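Local coordinates for glutaconate CoA-transferase subunit A (Acidaminococcus fermentans, PDB 1POI), which catalyses, as the large subunit of the enzyme, the transfer of coenzyme A from acetyl-CoA to glutaconate and (R)-2-hydroxyglutarate in the fermentation of glutamate, at residues 169-181 with 196-208. Residues are numbered along the deposited sequence; the frame is centred on the assembly and turned at random.
Sequences VPQVDVAIIHAQQ and QDVDIAEAAKYTI
Strand 174-179 pairs in parallel with the start of strand 206-211, Val174 beside Tyr206 and Ile176 beside Ile208, the two short segments inclined by 17°, while helix 197-203 lies on one face of the first strand, 148° between their directions. This is the beta-alpha-beta crossover of an open, Rossmann-like parallel sheet, in which a helix running nearly antiparallel returns the chain to the next strand. The ladder alternates: Asp173 O takes Tyr206 N, Ala175 N gives to Tyr206 O, Ala175 O receives Ile208 N at 2.8 Å in an almost straight bond (172°), and Ile177 N reaches Ile208 O.

Under the helix the side chains are small, and the axes of strand 174-179 and helix 197-203 come within 7.5 Å. The methyl of Ala175 lies against Ala204 CB, and Val172 CG1 meets that same methyl at 3.8 Å. Further along, Ile177 and Ile200 run alongside each other with their ends pointing opposite ways; a chi1 of 73° tucks Ile177 CG1 between backbone N and C, and CG2 is the branch that meets Ile200 CD1, at 3.8 Å. At the helix's beginning the carboxylate of Asp197 comes against Ile177, OD2 3.5 Å from Ile177 CB, while OD2 also forms a salt bridge with Arg29 and OD1 accepts from Gly24 N. With an alanine in place of Asp197, Gly24 N would probably lose its acceptor and Arg29 this carboxylate partner, and the flank of Ile177 would be less covered.

On the opposite face, away from the helix, Ile176 and Ile208 run side by side, and Ile208 CD1 fits between Val174 CG1 at 3.8 Å and Ile176 CG1 at 4.2 Å.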
loop_
_atom_site.group_PDB
_atom_site.type_symbol
_atom_site.label_atom_id
_atom_site.label_comp_id
_atom_site.label_asym_id
_atom_site.label_seq_id
_atom_site.Cartn_x
_atom_site.Cartn_y
_atom_site.Cartn_z
ATOM N N VAL A 169 33.048 -21.910 10.820
ATOM C CA VAL A 169 31.946 -20.950 10.933
ATOM C C VAL A 169 32.476 -19.812 11.824
ATOM O O VAL A 169 32.969 -20.052 12.923
ATOM C CB VAL A 169 30.717 -21.628 11.564
ATOM C CG1 VAL A 169 29.727 -20.618 12.024
ATOM C CG2 VAL A 169 30.069 -22.518 10.558
ATOM N N PRO A 170 32.408 -18.568 11.352
ATOM C CA PRO A 170 32.899 -17.421 12.112
ATOM C C PRO A 170 32.051 -17.018 13.322
ATOM O O PRO A 170 30.843 -17.199 13.322
ATOM C CB PRO A 170 32.929 -16.324 11.055
ATOM C CG PRO A 170 31.699 -16.616 10.266
ATOM C CD PRO A 170 31.757 -18.130 10.104
ATOM N N GLN A 171 32.699 -16.469 14.351
ATOM C CA GLN A 171 32.033 -16.015 15.573
ATOM C C GLN A 171 32.099 -14.497 15.601
ATOM O O GLN A 171 33.120 -13.899 15.922
ATOM C CB GLN A 171 32.724 -16.603 16.793
ATOM C CG GLN A 171 32.711 -18.116 16.780
ATOM C CD GLN A 171 33.173 -18.708 18.087
ATOM O OE1 GLN A 171 32.475 -18.621 19.108
ATOM N NE2 GLN A 171 34.357 -19.316 18.073
ATOM N N VAL A 172 30.985 -13.879 15.275
ATOM C CA VAL A 172 30.911 -12.449 15.168
ATOM C C VAL A 172 30.509 -11.764 16.470
ATOM O O VAL A 172 29.411 -11.977 16.985
ATOM C CB VAL A 172 29.942 -12.087 14.001
ATOM C CG1 VAL A 172 29.923 -10.585 13.759
ATOM C CG2 VAL A 172 30.354 -12.853 12.726
ATOM N N ASP A 173 31.378 -10.889 16.967
ATOM C CA ASP A 173 31.112 -10.185 18.203
ATOM C C ASP A 173 30.074 -9.111 18.013
ATOM O O ASP A 173 29.104 -9.064 18.764
ATOM C CB ASP A 173 32.397 -9.584 18.768
ATOM C CG ASP A 173 33.413 -10.632 19.138
ATOM O OD1 ASP A 173 33.018 -11.642 19.769
ATOM O OD2 ASP A 173 34.604 -10.458 18.804
ATOM N N VAL A 174 30.315 -8.211 17.054
ATOM C CA VAL A 174 29.376 -7.115 16.745
ATOM C C VAL A 174 28.981 -7.118 15.257
ATOM O O VAL A 174 29.805 -7.390 14.356
ATOM C CB VAL A 174 29.963 -5.713 17.012
ATOM C CG1 VAL A 174 28.855 -4.727 17.317
ATOM C CG2 VAL A 174 30.959 -5.743 18.120
ATOM N N ALA A 175 27.717 -6.810 15.015
ATOM C CA ALA A 175 27.192 -6.717 13.666
ATOM C C ALA A 175 26.631 -5.307 13.548
ATOM O O ALA A 175 25.919 -4.836 14.467
ATOM C CB ALA A 175 26.114 -7.709 13.463
ATOM N N ILE A 176 27.016 -4.596 12.483
ATOM C CA ILE A 176 26.513 -3.234 12.267
ATOM C C ILE A 176 25.845 -3.179 10.906
ATOM O O ILE A 176 26.477 -3.505 9.888
ATOM C CB ILE A 176 27.635 -2.177 12.369
ATOM C CG1 ILE A 176 28.264 -2.233 13.777
ATOM C CG2 ILE A 176 27.059 -0.785 12.124
ATOM C CD1 ILE A 176 29.649 -1.660 13.889
ATOM N N ILE A 177 24.546 -2.858 10.906
ATOM C CA ILE A 177 23.751 -2.765 9.673
ATOM C C ILE A 177 22.881 -1.482 9.592
ATOM O O ILE A 177 22.473 -0.909 10.621
ATOM C CB ILE A 177 22.833 -4.029 9.470
ATOM C CG1 ILE A 177 21.658 -4.010 10.442
ATOM C CG2 ILE A 177 23.626 -5.318 9.610
ATOM C CD1 ILE A 177 20.850 -5.286 10.394
ATOM N N HIS A 178 22.590 -1.037 8.371
ATOM C CA HIS A 178 21.779 0.162 8.194
ATOM C C HIS A 178 20.413 -0.164 7.574
ATOM O O HIS A 178 20.339 -0.776 6.517
ATOM C CB HIS A 178 22.520 1.178 7.322
ATOM C CG HIS A 178 21.832 2.498 7.255
ATOM N ND1 HIS A 178 21.776 3.349 8.333
ATOM C CD2 HIS A 178 21.038 3.039 6.309
ATOM C CE1 HIS A 178 20.960 4.351 8.063
ATOM N NE2 HIS A 178 20.498 4.184 6.838
ATOM N N ALA A 179 19.336 0.277 8.198
ATOM C CA ALA A 179 18.021 -0.037 7.678
ATOM C C ALA A 179 17.143 1.202 7.558
ATOM O O ALA A 179 17.455 2.243 8.146
ATOM C CB ALA A 179 17.376 -1.046 8.580
ATOM N N GLN A 180 16.023 1.087 6.841
ATOM C CA GLN A 180 15.132 2.227 6.649
ATOM C C GLN A 180 14.250 2.558 7.830
ATOM O O GLN A 180 13.952 3.728 8.062
ATOM C CB GLN A 180 14.286 2.080 5.393
ATOM C CG GLN A 180 15.092 2.091 4.117
ATOM C CD GLN A 180 15.656 0.739 3.826
ATOM O OE1 GLN A 180 15.593 -0.153 4.663
ATOM N NE2 GLN A 180 16.139 0.541 2.623
ATOM N N GLN A 181 13.819 1.552 8.577
ATOM C CA GLN A 181 12.968 1.804 9.752
ATOM C C GLN A 181 13.247 0.785 10.860
ATOM O O GLN A 181 13.597 -0.381 10.583
ATOM C CB GLN A 181 11.480 1.723 9.385
ATOM C CG GLN A 181 11.038 2.567 8.208
ATOM C CD GLN A 181 9.655 2.192 7.752
ATOM O OE1 GLN A 181 9.464 1.139 7.138
ATOM N NE2 GLN A 181 8.672 3.030 8.068
ATOM N N GLN A 196 23.830 -9.787 3.491
ATOM C CA GLN A 196 24.114 -10.578 4.690
ATOM C C GLN A 196 23.533 -9.964 5.956
ATOM O O GLN A 196 23.669 -10.503 7.042
ATOM C CB GLN A 196 25.614 -10.698 4.883
ATOM C CG GLN A 196 26.251 -9.389 5.340
ATOM C CD GLN A 196 26.641 -8.453 4.209
ATOM O OE1 GLN A 196 26.300 -8.659 3.031
ATOM N NE2 GLN A 196 27.380 -7.427 4.558
ATOM N N ASP A 197 22.832 -8.865 5.817
ATOM C CA ASP A 197 22.314 -8.178 6.981
ATOM C C ASP A 197 21.551 -8.917 8.056
ATOM O O ASP A 197 21.803 -8.665 9.230
ATOM C CB ASP A 197 21.576 -6.919 6.561
ATOM C CG ASP A 197 22.495 -5.911 5.953
ATOM O OD1 ASP A 197 23.505 -6.313 5.334
ATOM O OD2 ASP A 197 22.209 -4.713 6.077
ATOM N N VAL A 198 20.625 -9.807 7.684
ATOM C CA VAL A 198 19.837 -10.548 8.685
ATOM C C VAL A 198 20.655 -11.673 9.362
ATOM O O VAL A 198 20.537 -11.918 10.570
ATOM C CB VAL A 198 18.521 -11.069 8.065
ATOM C CG1 VAL A 198 17.673 -11.785 9.103
ATOM C CG2 VAL A 198 17.718 -9.902 7.516
ATOM N N ASP A 199 21.511 -12.320 8.575
ATOM C CA ASP A 199 22.390 -13.374 9.056
ATOM C C ASP A 199 23.299 -12.818 10.161
ATOM O O ASP A 199 23.302 -13.312 11.278
ATOM C CB ASP A 199 23.290 -13.875 7.925
ATOM C CG ASP A 199 22.626 -14.915 7.035
ATOM O OD1 ASP A 199 21.540 -15.460 7.364
ATOM O OD2 ASP A 199 23.238 -15.216 5.990
ATOM N N ILE A 200 24.075 -11.790 9.846
ATOM C CA ILE A 200 24.987 -11.203 10.825
ATOM C C ILE A 200 24.320 -10.561 12.056
ATOM O O ILE A 200 24.997 -10.323 13.062
ATOM C CB ILE A 200 26.010 -10.241 10.156
ATOM C CG1 ILE A 200 25.329 -8.970 9.610
ATOM C CG2 ILE A 200 26.661 -10.951 9.015
ATOM C CD1 ILE A 200 26.286 -7.919 9.044
ATOM N N ALA A 201 23.016 -10.280 11.994
ATOM C CA ALA A 201 22.303 -9.712 13.164
ATOM C C ALA A 201 21.746 -10.865 14.013
ATOM O O ALA A 201 21.168 -10.635 15.074
ATOM C CB ALA A 201 21.149 -8.807 12.733
ATOM N N GLU A 202 21.775 -12.072 13.452
ATOM C CA GLU A 202 21.319 -13.249 14.149
ATOM C C GLU A 202 22.557 -13.881 14.786
ATOM O O GLU A 202 22.515 -14.303 15.949
ATOM C CB GLU A 202 20.637 -14.241 13.194
ATOM C CG GLU A 202 20.209 -15.538 13.885
ATOM C CD GLU A 202 19.099 -16.309 13.166
ATOM O OE1 GLU A 202 19.230 -16.596 11.958
ATOM O OE2 GLU A 202 18.097 -16.658 13.826
ATOM N N ALA A 203 23.649 -13.923 14.023
ATOM C CA ALA A 203 24.913 -14.486 14.474
ATOM C C ALA A 203 25.597 -13.669 15.553
ATOM O O ALA A 203 25.802 -14.156 16.655
ATOM C CB ALA A 203 25.853 -14.679 13.317
ATOM N N ALA A 204 25.942 -12.422 15.244
ATOM C CA ALA A 204 26.641 -11.543 16.186
ATOM C C ALA A 204 26.090 -11.560 17.583
ATOM O O ALA A 204 24.892 -11.658 17.773
ATOM C CB ALA A 204 26.653 -10.117 15.680
ATOM N N LYS A 205 26.994 -11.480 18.554
ATOM C CA LYS A 205 26.625 -11.457 19.951
ATOM C C LYS A 205 25.928 -10.163 20.254
ATOM O O LYS A 205 24.961 -10.148 21.009
ATOM C CB LYS A 205 27.852 -11.599 20.846
ATOM C CG LYS A 205 27.513 -11.475 22.336
ATOM C CD LYS A 205 28.701 -11.757 23.224
ATOM C CE LYS A 205 28.463 -11.257 24.645
ATOM N NZ LYS A 205 27.183 -11.762 25.217
ATOM N N TYR A 206 26.474 -9.074 19.723
ATOM C CA TYR A 206 25.908 -7.732 19.890
ATOM C C TYR A 206 25.547 -7.185 18.512
ATOM O O TYR A 206 26.328 -7.362 17.562
ATOM C CB TYR A 206 26.918 -6.787 20.542
ATOM C CG TYR A 206 27.225 -7.134 21.970
ATOM C CD1 TYR A 206 26.310 -6.852 22.981
ATOM C CD2 TYR A 206 28.408 -7.806 22.306
ATOM C CE1 TYR A 206 26.554 -7.236 24.291
ATOM C CE2 TYR A 206 28.668 -8.193 23.611
ATOM C CZ TYR A 206 27.735 -7.912 24.601
ATOM O OH TYR A 206 27.957 -8.340 25.897
ATOM N N THR A 207 24.383 -6.541 18.387
ATOM C CA THR A 207 23.973 -5.967 17.100
ATOM C C THR A 207 23.579 -4.505 17.188
ATOM O O THR A 207 22.756 -4.119 18.036
ATOM C CB THR A 207 22.800 -6.733 16.439
ATOM O OG1 THR A 207 23.233 -8.042 16.060
ATOM C CG2 THR A 207 22.342 -6.011 15.168
ATOM N N ILE A 208 24.178 -3.691 16.325
ATOM C CA ILE A 208 23.847 -2.263 16.287
ATOM C C ILE A 208 23.151 -1.959 14.958
ATOM O O ILE A 208 23.654 -2.331 13.866
ATOM C CB ILE A 208 25.094 -1.350 16.446
ATOM C CG1 ILE A 208 25.850 -1.713 17.735
ATOM C CG2 ILE A 208 24.651 0.129 16.534
ATOM C CD1 ILE A 208 27.288 -1.296 17.743
#